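Local coordinates for CRISPR-associated protein,CRISPR-associated endonuclease Cas9 (Corynebacterium diphtheriae, PDB 6JOO) that is an RNA-guided Cas9 whose natural form cuts both strands of invading DNA with magnesium, through separate HNH and RuvC-like nuclease domains, at residues Lys762-Met767 with Ala891-Phe896. Residues are numbered along the deposited sequence; the frame is centred on the assembly and turned at random.
Sequences KPAFAM and AVNKLF. With nucleotides of chain D.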
loop_
_atom_site.group_PDB
_atom_site.type_symbol
_atom_site.label_atom_id
_atom_site.label_comp_id
_atom_site.label_asym_id
_atom_site.label_seq_id
_atom_site.Cartn_x
_atom_site.Cartn_y
_atom_site.Cartn_z
ATOM N N LYS A 762 11.426 -35.771 -30.168
ATOM C CA LYS A 762 10.924 -36.229 -28.883
ATOM C C LYS A 762 10.128 -35.087 -28.269
ATOM O O LYS A 762 10.549 -33.926 -28.354
ATOM C CB LYS A 762 12.069 -36.663 -27.964
ATOM C CG LYS A 762 11.631 -37.176 -26.603
ATOM C CD LYS A 762 12.812 -37.286 -25.655
ATOM C CE LYS A 762 12.350 -37.256 -24.205
ATOM N NZ LYS A 762 13.482 -37.089 -23.250
ATOM N N PRO A 763 8.973 -35.364 -27.670
ATOM C CA PRO A 763 8.172 -34.286 -27.079
ATOM C C PRO A 763 8.936 -33.571 -25.971
ATOM O O PRO A 763 9.399 -34.191 -25.010
ATOM C CB PRO A 763 6.937 -35.017 -26.541
ATOM C CG PRO A 763 7.357 -36.447 -26.417
ATOM C CD PRO A 763 8.314 -36.674 -27.540
ATOM N N ALA A 764 9.068 -32.254 -26.120
ATOM C CA ALA A 764 9.749 -31.403 -25.157
ATOM C C ALA A 764 8.767 -30.400 -24.563
ATOM O O ALA A 764 7.697 -30.142 -25.120
ATOM C CB ALA A 764 10.926 -30.661 -25.805
ATOM N N PHE A 765 9.150 -29.825 -23.424
ATOM C CA PHE A 765 8.316 -28.875 -22.699
ATOM C C PHE A 765 9.044 -27.545 -22.573
ATOM O O PHE A 765 10.190 -27.498 -22.117
ATOM C CB PHE A 765 7.943 -29.414 -21.316
ATOM C CG PHE A 765 7.132 -30.678 -21.357
ATOM C CD1 PHE A 765 5.763 -30.627 -21.545
ATOM C CD2 PHE A 765 7.738 -31.915 -21.203
ATOM C CE1 PHE A 765 5.011 -31.786 -21.582
ATOM C CE2 PHE A 765 6.992 -33.077 -21.239
ATOM C CZ PHE A 765 5.627 -33.011 -21.429
ATOM N N ALA A 766 8.376 -26.474 -22.980
ATOM C CA ALA A 766 8.898 -25.119 -22.915
ATOM C C ALA A 766 7.949 -24.247 -22.103
ATOM O O ALA A 766 6.853 -24.667 -21.719
ATOM C CB ALA A 766 9.091 -24.534 -24.319
HETATM N N MSE A 767 8.372 -23.011 -21.870
HETATM C CA MSE A 767 7.639 -22.105 -20.996
HETATM C C MSE A 767 7.628 -20.684 -21.548
HETATM O O MSE A 767 8.641 -20.190 -22.041
HETATM C CB MSE A 767 8.257 -22.126 -19.600
HETATM C CG MSE A 767 7.687 -21.109 -18.640
HETATM SE SE MSE A 767 8.883 -20.806 -17.135
HETATM C CE MSE A 767 7.610 -21.117 -15.700
ATOM N N ALA A 891 15.471 -26.918 -14.933
ATOM C CA ALA A 891 15.076 -26.582 -16.291
ATOM C C ALA A 891 13.654 -27.056 -16.547
ATOM O O ALA A 891 13.252 -28.134 -16.102
ATOM C CB ALA A 891 16.033 -27.206 -17.306
ATOM N N VAL A 892 12.890 -26.238 -17.271
ATOM C CA VAL A 892 11.486 -26.548 -17.522
ATOM C C VAL A 892 11.353 -27.843 -18.314
ATOM O O VAL A 892 10.506 -28.691 -18.005
ATOM C CB VAL A 892 10.812 -25.363 -18.234
ATOM C CG1 VAL A 892 9.523 -25.799 -18.919
ATOM C CG2 VAL A 892 10.551 -24.240 -17.238
ATOM N N ASN A 893 12.190 -28.023 -19.339
ATOM C CA ASN A 893 12.084 -29.222 -20.166
ATOM C C ASN A 893 12.493 -30.468 -19.393
ATOM O O ASN A 893 11.845 -31.515 -19.508
ATOM C CB ASN A 893 12.931 -29.077 -21.427
ATOM C CG ASN A 893 12.780 -30.261 -22.360
ATOM O OD1 ASN A 893 11.740 -30.918 -22.369
ATOM N ND2 ASN A 893 13.819 -30.546 -23.139
ATOM N N LYS A 894 13.563 -30.379 -18.602
ATOM C CA LYS A 894 13.992 -31.530 -17.815
ATOM C C LYS A 894 12.964 -31.879 -16.747
ATOM O O LYS A 894 12.666 -33.057 -16.519
ATOM C CB LYS A 894 15.354 -31.250 -17.181
ATOM C CG LYS A 894 15.979 -32.440 -16.471
ATOM C CD LYS A 894 17.239 -32.026 -15.722
ATOM C CE LYS A 894 17.990 -33.238 -15.187
ATOM N NZ LYS A 894 19.156 -32.830 -14.350
ATOM N N LEU A 895 12.395 -30.860 -16.098
ATOM C CA LEU A 895 11.474 -31.089 -14.989
ATOM C C LEU A 895 10.189 -31.760 -15.457
ATOM O O LEU A 895 9.714 -32.718 -14.839
ATOM C CB LEU A 895 11.162 -29.761 -14.298
ATOM C CG LEU A 895 10.051 -29.746 -13.250
ATOM C CD1 LEU A 895 10.474 -30.504 -12.010
ATOM C CD2 LEU A 895 9.661 -28.323 -12.894
ATOM N N PHE A 896 9.606 -31.265 -16.547
ATOM C CA PHE A 896 8.305 -31.757 -16.978
ATOM C C PHE A 896 8.411 -33.060 -17.754
ATOM O O PHE A 896 7.435 -33.816 -17.828
ATOM C CB PHE A 896 7.601 -30.693 -17.817
ATOM C CG PHE A 896 7.106 -29.528 -17.014
ATOM C CD1 PHE A 896 6.549 -29.728 -15.764
ATOM C CD2 PHE A 896 7.210 -28.233 -17.498
ATOM C CE1 PHE A 896 6.092 -28.667 -15.018
ATOM C CE2 PHE A 896 6.757 -27.164 -16.751
ATOM C CZ PHE A 896 6.198 -27.382 -15.509
ATOM P P DA D 2 19.287 -29.087 -14.309
ATOM O OP1 DA D 2 18.961 -30.211 -13.405
ATOM O OP2 DA D 2 18.305 -28.002 -14.543
ATOM O "O5'" DA D 2 20.637 -28.416 -13.792
ATOM C "C5'" DA D 2 21.680 -29.221 -13.280
ATOM C "C4'" DA D 2 22.892 -28.370 -12.957
ATOM O "O4'" DA D 2 23.190 -27.511 -14.080
ATOM C "C3'" DA D 2 22.732 -27.454 -11.742
ATOM O "O3'" DA D 2 23.711 -27.771 -10.771
ATOM C "C2'" DA D 2 22.913 -26.031 -12.290
ATOM C "C1'" DA D 2 23.619 -26.254 -13.619
ATOM N N9 DA D 2 23.262 -25.264 -14.636
ATOM C C8 DA D 2 22.136 -25.264 -15.407
ATOM N N7 DA D 2 22.068 -24.261 -16.247
ATOM C C5 DA D 2 23.229 -23.549 -16.015
ATOM C C6 DA D 2 23.749 -22.373 -16.590
ATOM N N6 DA D 2 23.124 -21.689 -17.555
ATOM N N1 DA D 2 24.937 -21.925 -16.134
ATOM C C2 DA D 2 25.555 -22.614 -15.167
ATOM N N3 DA D 2 25.165 -23.732 -14.549
ATOM C C4 DA D 2 23.983 -24.152 -15.025
ATOM O "O5'" DC D 1 18.551 -29.706 -20.121
ATOM C "C5'" DC D 1 18.514 -29.428 -18.725
ATOM C "C4'" DC D 1 19.889 -29.592 -18.105
ATOM O "O4'" DC D 1 20.885 -29.033 -18.985
ATOM C "C3'" DC D 1 20.080 -28.871 -16.788
ATOM O "O3'" DC D 1 19.679 -29.713 -15.732
ATOM C "C2'" DC D 1 21.588 -28.613 -16.749
ATOM C "C1'" DC D 1 21.981 -28.555 -18.229
ATOM N N1 DC D 1 22.330 -27.185 -18.715
ATOM C C2 DC D 1 23.480 -26.541 -18.236
ATOM O O2 DC D 1 24.195 -27.114 -17.405
ATOM N N3 DC D 1 23.779 -25.302 -18.701
ATOM C C4 DC D 1 22.986 -24.716 -19.599
ATOM N N4 DC D 1 23.320 -23.495 -20.028
ATOM C C5 DC D 1 21.817 -25.357 -20.101
ATOM C C6 DC D 1 21.531 -26.577 -19.638
#
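Asn893 meets the edge strand 764-767 through its side-chain carbonyl: Phe765 N donates to Asn893 OD1 over 3.0 Å, with a nearly straight N-H...O angle of 168°. The donor stands well above the amide's carbonyl plane. CG lies anti to the backbone N of Asn893 (chi1 -176°), a turn that carries the amide from the flank of the helix to the strand, where OD1 also rests 3.5 Å from Ala764 CB. One turn later, Phe896 brings its CB over a face of the Phe765 ring, 4.0 Å from the centroid, in a CH-pi contact. The two rings do not stack; Phe765 CB instead approaches the edge of the Phe896 ring. Across the helix start, Val892 splits its methyls: CG1 packs 3.7 Å from Phe765 O, while CG2 reaches SE of Met767, a selenomethionine, at 3.8 Å.

Within the sheet, backbone hydrogen bonds pair Ala764 with Ile757 and Ala766 with Tyr755 of the antiparallel neighbour, strand 749-757, whose Val754 also touches Phe896. Strand and helix thus join the Topo-homology and C-terminal regions of Cas9's PAM-interacting portion, both on the C-terminal side of the engineered Gly-Ser linker. The helix's other flank holds DNA of chain D: Ala891 N, at the N-cap, donates to OP2 of DA2, and Lys894 NZ donates to OP1 of the same phosphate over 2.8 Å. One short helix therefore couples two chemistries, a largely apolar seat on the strand pinned by a single hydrogen bond and a phosphate grip that the partial positive charge at its N terminus probably strengthens.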